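Local structure of restriction endonuclease S subunits (Thermoanaerobacter tengcongensis, 3OKG) at residues 52-57 with 64-69; 140-145 with 167-172; 229-234 with 360-365. The protein probably recognises DNA as the specificity subunit of a type I methyltransferase, which is built from M and S polypeptides. All blocks are in the same frame, centred on the assembly; numbering follows the deposited sequence.

Contact 1 of 3, residues 52-57 with 64-69. With SO4 (sulfate ion), chain D.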
ATOM      1  N   VAL A  52     -21.004  28.986   1.062  1.00 24.15           N
ATOM      2  CA  VAL A  52     -20.133  27.831   1.232  1.00 17.97           C
ATOM      3  C   VAL A  52     -19.118  27.807   0.099  1.00 20.22           C
ATOM      4  O   VAL A  52     -19.500  27.957  -1.072  1.00 20.04           O
ATOM      5  CB  VAL A  52     -20.934  26.521   1.248  1.00 21.23           C
ATOM      6  CG1 VAL A  52     -19.976  25.355   1.420  1.00 25.12           C
ATOM      7  CG2 VAL A  52     -21.957  26.531   2.392  1.00 28.70           C
ATOM      8  N   TYR A  53     -17.832  27.656   0.433  1.00 18.76           N
ATOM      9  CA  TYR A  53     -16.762  27.743  -0.556  1.00 19.76           C
ATOM     10  C   TYR A  53     -16.120  26.383  -0.768  1.00 25.63           C
ATOM     11  O   TYR A  53     -15.716  25.729   0.195  1.00 25.41           O
ATOM     12  CB  TYR A  53     -15.686  28.709  -0.076  1.00 18.53           C
ATOM     13  CG  TYR A  53     -14.583  28.956  -1.056  1.00 22.30           C
ATOM     14  CD1 TYR A  53     -14.856  29.112  -2.411  1.00 20.89           C
ATOM     15  CD2 TYR A  53     -13.277  29.068  -0.631  1.00 31.07           C
ATOM     16  CE1 TYR A  53     -13.835  29.329  -3.318  1.00 17.12           C
ATOM     17  CE2 TYR A  53     -12.250  29.313  -1.531  1.00 28.62           C
ATOM     18  CZ  TYR A  53     -12.548  29.450  -2.871  1.00 24.68           C
ATOM     19  OH  TYR A  53     -11.532  29.696  -3.760  1.00 23.63           O
ATOM     20  N   VAL A  54     -16.040  25.968  -2.028  1.00 17.56           N
ATOM     21  CA  VAL A  54     -15.326  24.750  -2.407  1.00 22.90           C
ATOM     22  C   VAL A  54     -13.975  25.095  -3.076  1.00 21.47           C
ATOM     23  O   VAL A  54     -13.938  25.584  -4.196  1.00 19.11           O
ATOM     24  CB  VAL A  54     -16.173  23.894  -3.381  1.00 20.41           C
ATOM     25  CG1 VAL A  54     -15.485  22.561  -3.620  1.00 18.45           C
ATOM     26  CG2 VAL A  54     -17.610  23.676  -2.824  1.00 17.91           C
ATOM     27  N   ASP A  55     -12.870  24.859  -2.379  1.00 20.50           N
ATOM     28  CA  ASP A  55     -11.562  25.000  -2.994  1.00 19.38           C
ATOM     29  C   ASP A  55     -11.006  23.615  -3.210  1.00 19.50           C
ATOM     30  O   ASP A  55     -11.682  22.623  -2.950  1.00 20.72           O
ATOM     31  CB  ASP A  55     -10.613  25.850  -2.140  1.00 21.40           C
ATOM     32  CG  ASP A  55     -10.384  25.279  -0.756  1.00 39.35           C
ATOM     33  OD1 ASP A  55     -10.946  24.216  -0.409  1.00 27.40           O
ATOM     34  OD2 ASP A  55      -9.636  25.920   0.001  1.00 41.52           O
ATOM     35  N   ILE A  56      -9.773  23.550  -3.703  1.00 22.32           N
ATOM     36  CA  ILE A  56      -9.125  22.277  -3.993  1.00 24.04           C
ATOM     37  C   ILE A  56      -9.019  21.414  -2.743  1.00 26.11           C
ATOM     38  O   ILE A  56      -9.274  20.210  -2.785  1.00 30.03           O
ATOM     39  CB  ILE A  56      -7.718  22.482  -4.585  1.00 20.00           C
ATOM     40  CG1 ILE A  56      -7.805  23.223  -5.921  1.00 20.00           C
ATOM     41  CG2 ILE A  56      -7.012  21.145  -4.756  1.00 20.00           C
ATOM     42  CD1 ILE A  56      -8.776  22.604  -6.901  1.00 20.00           C
ATOM     43  N   SER A  57      -8.639  22.035  -1.631  1.00 25.69           N
ATOM     44  CA  SER A  57      -8.500  21.315  -0.376  1.00 25.49           C
ATOM     45  C   SER A  57      -9.810  20.659   0.065  1.00 24.67           C
ATOM     46  O   SER A  57      -9.778  19.699   0.844  1.00 24.62           O
ATOM     47  CB  SER A  57      -7.948  22.231   0.731  1.00 30.75           C
ATOM     48  OG  SER A  57      -9.007  22.941   1.350  1.00 44.05           O
ATOM     49  N   GLY A  64     -13.051  11.475  -5.522  1.00 21.71           N
ATOM     50  CA  GLY A  64     -13.627  12.598  -6.223  1.00 20.49           C
ATOM     51  C   GLY A  64     -14.872  13.113  -5.530  1.00 18.41           C
ATOM     52  O   GLY A  64     -15.934  13.192  -6.139  1.00 19.08           O
ATOM     53  N   LYS A  65     -14.755  13.446  -4.242  1.00 17.47           N
ATOM     54  CA  LYS A  65     -15.956  13.878  -3.498  1.00 20.23           C
ATOM     55  C   LYS A  65     -15.656  15.178  -2.757  1.00 18.56           C
ATOM     56  O   LYS A  65     -14.553  15.357  -2.254  1.00 17.54           O
ATOM     57  CB  LYS A  65     -16.408  12.786  -2.526  1.00 25.78           C
ATOM     58  CG  LYS A  65     -17.698  13.101  -1.747  1.00 26.77           C
ATOM     59  CD  LYS A  65     -17.973  11.984  -0.706  1.00 26.20           C
ATOM     60  CE  LYS A  65     -19.324  12.171  -0.039  1.00 25.23           C
ATOM     61  NZ  LYS A  65     -20.462  12.215  -1.034  1.00 24.84           N
ATOM     62  N   ILE A  66     -16.616  16.099  -2.733  1.00 19.19           N
ATOM     63  CA  ILE A  66     -16.430  17.320  -1.960  1.00 16.13           C
ATOM     64  C   ILE A  66     -16.705  16.932  -0.491  1.00 20.94           C
ATOM     65  O   ILE A  66     -17.838  16.628  -0.137  1.00 24.26           O
ATOM     66  CB  ILE A  66     -17.396  18.390  -2.394  1.00 17.11           C
ATOM     67  CG1 ILE A  66     -17.093  18.843  -3.845  1.00 14.82           C
ATOM     68  CG2 ILE A  66     -17.297  19.624  -1.462  1.00 18.28           C
ATOM     69  CD1 ILE A  66     -18.276  19.527  -4.478  1.00 16.73           C
ATOM     70  N   VAL A  67     -15.674  16.921   0.339  1.00 21.49           N
ATOM     71  CA  VAL A  67     -15.859  16.469   1.722  1.00 21.70           C
ATOM     72  C   VAL A  67     -15.580  17.527   2.776  1.00 23.30           C
ATOM     73  O   VAL A  67     -15.976  17.348   3.923  1.00 24.79           O
ATOM     74  CB  VAL A  67     -15.000  15.213   2.059  1.00 18.53           C
ATOM     75  CG1 VAL A  67     -15.374  14.022   1.130  1.00 21.93           C
ATOM     76  CG2 VAL A  67     -13.527  15.534   2.003  1.00 23.78           C
ATOM     77  N   SER A  68     -14.869  18.596   2.428  1.00 19.60           N
ATOM     78  CA  SER A  68     -14.573  19.601   3.465  1.00 22.49           C
ATOM     79  C   SER A  68     -14.651  21.058   2.985  1.00 18.03           C
ATOM     80  O   SER A  68     -13.673  21.799   3.029  1.00 23.04           O
ATOM     81  CB  SER A  68     -13.245  19.302   4.150  1.00 22.64           C
ATOM     82  OG  SER A  68     -12.188  19.215   3.211  1.00 34.88           O
ATOM     83  N   PRO A  69     -15.828  21.462   2.528  1.00 18.61           N
ATOM     84  CA  PRO A  69     -15.981  22.859   2.109  1.00 25.66           C
ATOM     85  C   PRO A  69     -16.112  23.717   3.368  1.00 26.81           C
ATOM     86  O   PRO A  69     -16.405  23.181   4.443  1.00 29.58           O
ATOM     87  CB  PRO A  69     -17.304  22.836   1.376  1.00 21.42           C
ATOM     88  CG  PRO A  69     -18.092  21.756   2.101  1.00 28.19           C
ATOM     89  CD  PRO A  69     -17.055  20.684   2.298  1.00 22.11           C
TER
HETATM   90  S   SO4 D 400      -7.615  26.726  -4.819  1.00 37.95           S
HETATM   91  O1  SO4 D 400      -7.945  28.038  -5.348  1.00 35.53           O
HETATM   92  O2  SO4 D 400      -8.761  25.835  -5.028  1.00 39.62           O
HETATM   93  O3  SO4 D 400      -6.489  26.165  -5.560  1.00 38.50           O
HETATM   94  O4  SO4 D 400      -7.311  26.823  -3.405  1.00 61.44           O
HETATM   95  O   HOH W   1     -10.142  21.322   3.632  1.00 38.43           O

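Contact 2 of 3, residues 140-145 with 167-172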
ATOM      1  N   ASP A 140      -8.321   9.030 -17.047  1.00 20.82           N
ATOM      2  CA  ASP A 140      -7.052   9.415 -17.703  1.00 20.71           C
ATOM      3  C   ASP A 140      -7.274   9.802 -19.184  1.00 21.79           C
ATOM      4  O   ASP A 140      -6.525  10.598 -19.735  1.00 22.88           O
ATOM      5  CB  ASP A 140      -6.045   8.252 -17.663  1.00 19.82           C
ATOM      6  CG  ASP A 140      -5.501   7.968 -16.272  1.00 31.14           C
ATOM      7  OD1 ASP A 140      -5.772   8.734 -15.314  1.00 23.70           O
ATOM      8  OD2 ASP A 140      -4.784   6.947 -16.132  1.00 23.52           O
ATOM      9  N   PHE A 141      -8.300   9.251 -19.814  1.00 19.13           N
ATOM     10  CA  PHE A 141      -8.579   9.579 -21.218  1.00 22.58           C
ATOM     11  C   PHE A 141      -8.737  11.096 -21.403  1.00 23.84           C
ATOM     12  O   PHE A 141      -8.384  11.650 -22.463  1.00 19.61           O
ATOM     13  CB  PHE A 141      -9.833   8.847 -21.722  1.00 22.47           C
ATOM     14  CG  PHE A 141     -10.117   9.094 -23.170  1.00 25.88           C
ATOM     15  CD1 PHE A 141      -9.355   8.472 -24.153  1.00 29.61           C
ATOM     16  CD2 PHE A 141     -11.121   9.968 -23.559  1.00 25.82           C
ATOM     17  CE1 PHE A 141      -9.609   8.702 -25.503  1.00 33.73           C
ATOM     18  CE2 PHE A 141     -11.372  10.201 -24.901  1.00 28.33           C
ATOM     19  CZ  PHE A 141     -10.608   9.573 -25.870  1.00 21.06           C
ATOM     20  N   ILE A 142      -9.276  11.764 -20.379  1.00 24.36           N
ATOM     21  CA  ILE A 142      -9.457  13.225 -20.409  1.00 24.31           C
ATOM     22  C   ILE A 142      -8.178  13.974 -20.072  1.00 28.74           C
ATOM     23  O   ILE A 142      -7.752  14.850 -20.822  1.00 24.74           O
ATOM     24  CB  ILE A 142     -10.573  13.682 -19.432  1.00 26.34           C
ATOM     25  CG1 ILE A 142     -11.937  13.183 -19.906  1.00 25.50           C
ATOM     26  CG2 ILE A 142     -10.566  15.210 -19.257  1.00 24.48           C
ATOM     27  CD1 ILE A 142     -12.231  13.369 -21.377  1.00 27.01           C
ATOM     28  N   THR A 143      -7.572  13.611 -18.940  1.00 22.14           N
ATOM     29  CA  THR A 143      -6.269  14.117 -18.511  1.00 28.65           C
ATOM     30  C   THR A 143      -5.286  14.137 -19.633  1.00 21.02           C
ATOM     31  O   THR A 143      -4.564  15.111 -19.860  1.00 27.85           O
ATOM     32  CB  THR A 143      -5.617  13.099 -17.543  1.00 35.68           C
ATOM     33  OG1 THR A 143      -6.507  12.818 -16.479  1.00 28.97           O
ATOM     34  CG2 THR A 143      -4.260  13.590 -17.007  1.00 35.49           C
ATOM     35  N   ASN A 144      -5.229  13.005 -20.324  1.00 21.77           N
ATOM     36  CA  ASN A 144      -4.176  12.767 -21.282  1.00 23.57           C
ATOM     37  C   ASN A 144      -4.343  13.644 -22.527  1.00 28.21           C
ATOM     38  O   ASN A 144      -3.421  13.767 -23.353  1.00 22.66           O
ATOM     39  CB  ASN A 144      -4.125  11.277 -21.615  1.00 26.77           C
ATOM     40  CG  ASN A 144      -3.557  10.413 -20.442  1.00 50.07           C
ATOM     41  OD1 ASN A 144      -3.050  10.930 -19.426  1.00 41.51           O
ATOM     42  ND2 ASN A 144      -3.649   9.089 -20.595  1.00 40.33           N
ATOM     43  N   GLN A 145      -5.506  14.279 -22.644  1.00 23.15           N
ATOM     44  CA  GLN A 145      -5.764  15.178 -23.779  1.00 19.35           C
ATOM     45  C   GLN A 145      -5.364  16.628 -23.507  1.00 20.70           C
ATOM     46  O   GLN A 145      -5.353  17.477 -24.417  1.00 20.64           O
ATOM     47  CB  GLN A 145      -7.240  15.133 -24.159  1.00 19.64           C
ATOM     48  CG  GLN A 145      -7.695  13.835 -24.783  1.00 21.29           C
ATOM     49  CD  GLN A 145      -9.153  13.939 -25.187  1.00 21.95           C
ATOM     50  OE1 GLN A 145      -9.508  14.770 -26.011  1.00 20.68           O
ATOM     51  NE2 GLN A 145     -10.007  13.119 -24.584  1.00 17.40           N
ATOM     52  N   THR A 167     -11.898  18.895 -24.840  1.00 19.26           N
ATOM     53  CA  THR A 167     -11.512  17.490 -24.888  1.00 16.55           C
ATOM     54  C   THR A 167     -12.629  16.682 -25.530  1.00 21.93           C
ATOM     55  O   THR A 167     -13.794  17.053 -25.428  1.00 20.79           O
ATOM     56  CB  THR A 167     -11.137  16.906 -23.478  1.00 21.07           C
ATOM     57  OG1 THR A 167     -12.277  16.947 -22.608  1.00 20.31           O
ATOM     58  CG2 THR A 167      -9.936  17.659 -22.845  1.00 17.12           C
ATOM     59  N   LEU A 168     -12.272  15.582 -26.196  1.00 18.65           N
ATOM     60  CA  LEU A 168     -13.258  14.681 -26.789  1.00 18.83           C
ATOM     61  C   LEU A 168     -13.757  13.648 -25.795  1.00 21.62           C
ATOM     62  O   LEU A 168     -12.963  13.094 -25.048  1.00 19.74           O
ATOM     63  CB  LEU A 168     -12.627  13.902 -27.959  1.00 21.74           C
ATOM     64  CG  LEU A 168     -12.286  14.726 -29.189  1.00 24.80           C
ATOM     65  CD1 LEU A 168     -11.763  13.800 -30.344  1.00 22.76           C
ATOM     66  CD2 LEU A 168     -13.517  15.508 -29.626  1.00 27.88           C
ATOM     67  N   ILE A 169     -15.057  13.343 -25.839  1.00 21.04           N
ATOM     68  CA  ILE A 169     -15.647  12.352 -24.951  1.00 20.95           C
ATOM     69  C   ILE A 169     -16.604  11.439 -25.731  1.00 18.53           C
ATOM     70  O   ILE A 169     -17.258  11.892 -26.650  1.00 19.10           O
ATOM     71  CB  ILE A 169     -16.457  13.038 -23.796  1.00 18.60           C
ATOM     72  CG1 ILE A 169     -17.604  13.898 -24.341  1.00 19.23           C
ATOM     73  CG2 ILE A 169     -15.505  13.849 -22.884  1.00 20.30           C
ATOM     74  CD1 ILE A 169     -18.815  14.107 -23.314  1.00 21.03           C
ATOM     75  N   PRO A 170     -16.677  10.155 -25.349  1.00 16.49           N
ATOM     76  CA  PRO A 170     -17.634   9.236 -25.945  1.00 22.02           C
ATOM     77  C   PRO A 170     -18.988   9.475 -25.292  1.00 22.81           C
ATOM     78  O   PRO A 170     -19.077   9.576 -24.059  1.00 19.72           O
ATOM     79  CB  PRO A 170     -17.118   7.860 -25.516  1.00 20.41           C
ATOM     80  CG  PRO A 170     -16.264   8.089 -24.348  1.00 22.96           C
ATOM     81  CD  PRO A 170     -16.034   9.563 -24.173  1.00 19.38           C
ATOM     82  N   LEU A 171     -20.033   9.552 -26.100  1.00 17.02           N
ATOM     83  CA  LEU A 171     -21.346   9.896 -25.571  1.00 16.24           C
ATOM     84  C   LEU A 171     -22.432   8.877 -25.931  1.00 18.70           C
ATOM     85  O   LEU A 171     -22.980   8.932 -27.027  1.00 24.10           O
ATOM     86  CB  LEU A 171     -21.729  11.274 -26.084  1.00 15.82           C
ATOM     87  CG  LEU A 171     -22.976  11.891 -25.426  1.00 26.07           C
ATOM     88  CD1 LEU A 171     -22.616  12.421 -24.070  1.00 24.47           C
ATOM     89  CD2 LEU A 171     -23.502  13.027 -26.292  1.00 25.07           C
ATOM     90  N   PRO A 172     -22.728   7.951 -25.018  1.00 19.91           N
ATOM     91  CA  PRO A 172     -23.865   7.043 -25.218  1.00 20.41           C
ATOM     92  C   PRO A 172     -25.180   7.805 -25.138  1.00 22.08           C
ATOM     93  O   PRO A 172     -25.188   8.969 -24.711  1.00 20.78           O
ATOM     94  CB  PRO A 172     -23.798   6.114 -24.011  1.00 23.20           C
ATOM     95  CG  PRO A 172     -22.442   6.411 -23.327  1.00 24.14           C
ATOM     96  CD  PRO A 172     -22.163   7.828 -23.665  1.00 17.30           C
TER

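Contact 3 of 3, residues 229-234 with 360-365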
ATOM      1  N   ARG A 229      10.082 -34.219  24.778  1.00 27.92           N
ATOM      2  CA  ARG A 229      10.829 -33.941  25.996  1.00 34.65           C
ATOM      3  C   ARG A 229      11.162 -32.474  26.084  1.00 37.40           C
ATOM      4  O   ARG A 229      11.460 -31.831  25.061  1.00 28.93           O
ATOM      5  CB  ARG A 229      12.143 -34.732  26.027  1.00 40.35           C
ATOM      6  CG  ARG A 229      12.008 -36.225  26.271  1.00 53.81           C
ATOM      7  CD  ARG A 229      13.354 -36.933  26.109  1.00 37.62           C
ATOM      8  NE  ARG A 229      13.917 -36.654  24.792  1.00 58.31           N
ATOM      9  CZ  ARG A 229      15.104 -36.093  24.585  1.00 66.03           C
ATOM     10  NH1 ARG A 229      15.877 -35.774  25.618  1.00 49.47           N
ATOM     11  NH2 ARG A 229      15.524 -35.872  23.342  1.00 50.12           N
ATOM     12  N   TRP A 230      11.129 -31.946  27.302  1.00 23.28           N
ATOM     13  CA  TRP A 230      11.737 -30.659  27.574  1.00 23.73           C
ATOM     14  C   TRP A 230      13.265 -30.781  27.615  1.00 35.23           C
ATOM     15  O   TRP A 230      13.802 -31.478  28.469  1.00 27.23           O
ATOM     16  CB  TRP A 230      11.244 -30.126  28.902  1.00 23.35           C
ATOM     17  CG  TRP A 230       9.901 -29.506  28.820  1.00 36.31           C
ATOM     18  CD1 TRP A 230       8.727 -29.992  29.346  1.00 28.21           C
ATOM     19  CD2 TRP A 230       9.573 -28.285  28.155  1.00 27.48           C
ATOM     20  NE1 TRP A 230       7.697 -29.122  29.068  1.00 31.50           N
ATOM     21  CE2 TRP A 230       8.185 -28.074  28.326  1.00 37.46           C
ATOM     22  CE3 TRP A 230      10.317 -27.342  27.436  1.00 31.58           C
ATOM     23  CZ2 TRP A 230       7.524 -26.962  27.791  1.00 24.04           C
ATOM     24  CZ3 TRP A 230       9.667 -26.231  26.911  1.00 32.22           C
ATOM     25  CH2 TRP A 230       8.277 -26.053  27.092  1.00 30.97           C
ATOM     26  N   VAL A 231      13.966 -30.110  26.703  1.00 27.21           N
ATOM     27  CA  VAL A 231      15.438 -30.125  26.702  1.00 22.85           C
ATOM     28  C   VAL A 231      15.999 -28.719  26.781  1.00 33.74           C
ATOM     29  O   VAL A 231      15.314 -27.745  26.463  1.00 27.87           O
ATOM     30  CB  VAL A 231      16.011 -30.826  25.458  1.00 26.28           C
ATOM     31  CG1 VAL A 231      15.482 -32.254  25.350  1.00 22.68           C
ATOM     32  CG2 VAL A 231      15.661 -30.035  24.188  1.00 26.23           C
ATOM     33  N   ARG A 232      17.262 -28.610  27.179  1.00 24.24           N
ATOM     34  CA  ARG A 232      17.968 -27.334  27.149  1.00 23.84           C
ATOM     35  C   ARG A 232      18.620 -27.175  25.779  1.00 20.51           C
ATOM     36  O   ARG A 232      19.246 -28.108  25.278  1.00 24.57           O
ATOM     37  CB  ARG A 232      19.025 -27.275  28.251  1.00 29.07           C
ATOM     38  CG  ARG A 232      18.457 -27.337  29.659  1.00 37.75           C
ATOM     39  CD  ARG A 232      19.549 -27.603  30.684  1.00 30.74           C
ATOM     40  NE  ARG A 232      20.351 -28.772  30.336  1.00 69.26           N
ATOM     41  CZ  ARG A 232      20.045 -30.019  30.683  1.00 32.75           C
ATOM     42  NH1 ARG A 232      20.834 -31.021  30.323  1.00 30.69           N
ATOM     43  NH2 ARG A 232      18.951 -30.262  31.390  1.00 37.04           N
ATOM     44  N   LEU A 233      18.468 -26.004  25.168  1.00 24.62           N
ATOM     45  CA  LEU A 233      18.954 -25.811  23.801  1.00 23.70           C
ATOM     46  C   LEU A 233      20.381 -26.357  23.671  1.00 22.39           C
ATOM     47  O   LEU A 233      20.732 -26.974  22.655  1.00 27.67           O
ATOM     48  CB  LEU A 233      18.943 -24.319  23.439  1.00 28.53           C
ATOM     49  CG  LEU A 233      19.231 -23.979  21.979  1.00 36.79           C
ATOM     50  CD1 LEU A 233      18.293 -24.755  21.044  1.00 31.06           C
ATOM     51  CD2 LEU A 233      19.112 -22.473  21.763  1.00 28.33           C
ATOM     52  N   GLY A 234      21.204 -26.114  24.689  1.00 28.93           N
ATOM     53  CA  GLY A 234      22.569 -26.650  24.715  1.00 26.63           C
ATOM     54  C   GLY A 234      22.659 -28.141  24.405  1.00 35.05           C
ATOM     55  O   GLY A 234      23.635 -28.606  23.822  1.00 24.68           O
ATOM     56  N   ILE A 360      13.442 -25.768  25.500  1.00 21.85           N
ATOM     57  CA  ILE A 360      12.624 -25.859  24.289  1.00 24.71           C
ATOM     58  C   ILE A 360      11.908 -27.201  24.296  1.00 30.27           C
ATOM     59  O   ILE A 360      12.507 -28.221  24.662  1.00 25.14           O
ATOM     60  CB  ILE A 360      13.520 -25.702  23.001  1.00 25.15           C
ATOM     61  CG1 ILE A 360      12.685 -25.733  21.699  1.00 22.75           C
ATOM     62  CG2 ILE A 360      14.639 -26.778  22.951  1.00 22.23           C
ATOM     63  CD1 ILE A 360      13.560 -25.452  20.425  1.00 23.72           C
ATOM     64  N   PRO A 361      10.619 -27.224  23.898  1.00 23.86           N
ATOM     65  CA  PRO A 361       9.956 -28.526  23.875  1.00 21.64           C
ATOM     66  C   PRO A 361      10.414 -29.247  22.619  1.00 25.23           C
ATOM     67  O   PRO A 361      10.538 -28.661  21.547  1.00 25.33           O
ATOM     68  CB  PRO A 361       8.458 -28.177  23.751  1.00 33.95           C
ATOM     69  CG  PRO A 361       8.389 -26.666  23.430  1.00 31.10           C
ATOM     70  CD  PRO A 361       9.808 -26.156  23.286  1.00 25.65           C
ATOM     71  N   LEU A 362      10.666 -30.529  22.736  1.00 19.87           N
ATOM     72  CA  LEU A 362      11.284 -31.245  21.656  1.00 15.31           C
ATOM     73  C   LEU A 362      10.509 -32.487  21.289  1.00 31.96           C
ATOM     74  O   LEU A 362      10.665 -33.530  21.947  1.00 25.58           O
ATOM     75  CB  LEU A 362      12.751 -31.605  22.013  1.00 22.18           C
ATOM     76  CG  LEU A 362      13.565 -32.136  20.824  1.00 27.35           C
ATOM     77  CD1 LEU A 362      14.035 -30.963  19.910  1.00 25.70           C
ATOM     78  CD2 LEU A 362      14.762 -32.964  21.297  1.00 27.14           C
ATOM     79  N   PRO A 363       9.672 -32.383  20.232  1.00 24.28           N
ATOM     80  CA  PRO A 363       8.986 -33.538  19.661  1.00 22.30           C
ATOM     81  C   PRO A 363       9.972 -34.418  18.925  1.00 28.10           C
ATOM     82  O   PRO A 363      11.088 -33.976  18.634  1.00 29.47           O
ATOM     83  CB  PRO A 363       8.031 -32.914  18.612  1.00 26.80           C
ATOM     84  CG  PRO A 363       8.002 -31.428  18.916  1.00 26.66           C
ATOM     85  CD  PRO A 363       9.374 -31.148  19.482  1.00 26.10           C
ATOM     86  N   PRO A 364       9.556 -35.644  18.591  1.00 29.08           N
ATOM     87  CA  PRO A 364      10.319 -36.441  17.634  1.00 32.69           C
ATOM     88  C   PRO A 364      10.411 -35.674  16.307  1.00 35.30           C
ATOM     89  O   PRO A 364       9.562 -34.835  16.003  1.00 31.51           O
ATOM     90  CB  PRO A 364       9.473 -37.704  17.463  1.00 34.57           C
ATOM     91  CG  PRO A 364       8.579 -37.755  18.668  1.00 33.22           C
ATOM     92  CD  PRO A 364       8.363 -36.342  19.101  1.00 32.77           C
ATOM     93  N   LEU A 365      11.432 -35.957  15.517  1.00 30.49           N
ATOM     94  CA  LEU A 365      11.634 -35.206  14.264  1.00 33.21           C
ATOM     95  C   LEU A 365      10.399 -35.175  13.379  1.00 33.79           C
ATOM     96  O   LEU A 365      10.060 -34.145  12.788  1.00 30.99           O
ATOM     97  CB  LEU A 365      12.804 -35.785  13.481  1.00 35.03           C
ATOM     98  CG  LEU A 365      14.168 -35.463  14.087  1.00 39.28           C
ATOM     99  CD1 LEU A 365      15.240 -36.359  13.471  1.00 42.43           C
ATOM    100  CD2 LEU A 365      14.499 -33.986  13.879  1.00 38.17           C
TER

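Contact 1 of 3, residues 52-57 with 64-69
Pro69 rests against Val52 and Val54 of strand 50-54. Its CB lies 3.7 Å from Val52 CG1, and these two side chains run side by side, pointing the same way. The valine methyl gets there because CG1 stands opposite the backbone N (chi1 180°). Pro69 CB is further from Val54 CG2, at 4.3 Å. The proline also meets the backbone, with its CA 3.5 Å from Tyr53 O. The other methyl of Val54 meets Ile66. Val54 CG1 is 4.1 Å from Ile66 CG1 and about as near to Ile66 CG2, and the side chains cross at about a right angle.

The polar end is bridged by water 1. The water donates to Ser57 OG at 3.0 Å. It also bonds Ser68 OG, again at 3.0 Å. Ser57 OG donates a hydrogen bond to Asp55 OD1 at 2.9 Å, on the syn side and 33° out of the carboxylate plane. A weak bond from Ala58 N reaches the same carboxylate oxygen. Next to Asp55, Ile56 N donates to O2 of the sulfate at 2.8 Å. Ser115 OG and Arg80 NH1 also hold this ion.

Strand 50-54 lies between strands 70-73 and 113-115 of a mixed sheet. Strand 65-66 pairs with strand 59-60 in a small hairpin. A G1 beta bulge at Gly64 and Lys65, facing Asp60, belongs to this hairpin. Val54 and Ile66 share Ile91 of strand 90-93 as a neighbour.

No direct hydrogen bond joins 52-57 to 64-69, which meet through apolar contact and a water bridge. The sulfate probably came from the crystallisation liquor. Its partners, a backbone N-H, a hydroxyl and an arginine, suit an anion, and the arginine probably offsets part of its charge.

Contact 2 of 3, residues 140-145 with 167-172
Gln145 NE2 makes two hydrogen bonds, one across the contact and one back into its own segment. It donates to Leu168 O at 3.0 Å, nearly straight at 173°, in the carbonyl plane and on a lone pair. It also donates to Phe141 O at 3.0 Å, from above that carbonyl plane. Both acceptors lie close to the plane of the Gln145 amide. The other end of the amide accepts: Leu168 N gives its hydrogen to Gln145 OE1 at 2.9 Å. One side chain thus engages both backbone polar groups of Leu168. The chain is extended at chi2 (-177°), which carries the amide across to the strand.

Leu168 begins strand 168-171, which pairs with strand 27-30 in a two-stranded antiparallel sheet. Thr167 and Ile169 bond to the backbone of Leu31 and Val29, so Gln145 takes the alternate residue, on the edge turned from that partner. An alanine here would probably leave Leu168 N and O, and Phe141 O, without the amide that bonds them.

Phe141 CE2 is 3.3 Å from Leu168 O, which lies at the edge of the ring, near its plane. Ile142 supplies the apolar contact. Its CD1 reaches Ile169 CG2 at 3.6 Å, and it crosses Thr167 at about a right angle. Thr167 CG2 lies 3.9 Å from Gln145 CB. The Thr167 hydroxyl bonds to Val164 O, and Ile169 continues the apolar surface onto Leu133 and Leu136 of helix 130-137.

Contact 3 of 3, residues 229-234 with 360-365
Arg229 and Leu362 form one antiparallel hydrogen-bonded pair, and Val231 with Ile360 forms the next. In the first, Arg229 N donates to Leu362 O at 3.0 Å. The return bond, from Leu362 N to Arg229 O, is 2.8 Å long and clearly bent. The second pair is straighter. Val231 N donates to Ile360 O at 3.1 Å. Ile360 N donates to Val231 O at 2.9 Å. Trp230 and Pro361 are the non-hydrogen-bonded pair between them. The N-to-C directions of the two short strands make an angle of 132°, well off strictly antiparallel.

This two-stranded sheet lies in the second DNA specificity domain. It joins strand 229-232 to strand 359-362, which lies well over a hundred residues on in the chain. Just beyond it, Pro364 takes the N-cap position of helix 365-388, most of which lies in a predicted coiled coil (371-405).

The aromatic contact lies on the Trp230 and Pro361 face. Pro361 CB sits 4.0 Å from the centroid of the Trp230 six-membered ring and 16° off its normal, a CH-pi contact. Pro361 CD adds a contact of 3.6 Å to Trp230 CZ3. The indole is also tied through its NE1, which bonds to Ala222 O.

Apolar contacts gather on the face of Val231, Ile360 and Leu362. With chi1 at -57°, Val231 CG1 stands opposite the carbonyl carbon, and Val231 CG2 falls between the backbone N and the carbonyl carbon, 3.6 Å from Ile360 CG2. Leu362 CB also borders this methyl. At the outer end Arg229 runs alongside Leu362, its NH2 3.6 Å from Leu362 CD2. Val236 of helix 233-236 touches both Val231 and Leu362.

Overall arrangement
Contacts 1 and 2 both belong to the first DNA specificity domain, and contact 3 to the second. Contacts 1 and 2 have centres 24 Å apart. Their nearest atoms are about 12 Å apart, so they do not touch. Contact 3 is remote: its centre is 63 Å from that of contact 1 and 68 Å from that of contact 2, on the opposite side of the chain's centre. Contacts 2 and 3 occupy comparable places, since strands 168-171 and 359-362 each pair with an early strand of their domain and lead into a long helix. The sulfate sits beside contact 1, whose nearest atoms are about 52 Å from contact 3.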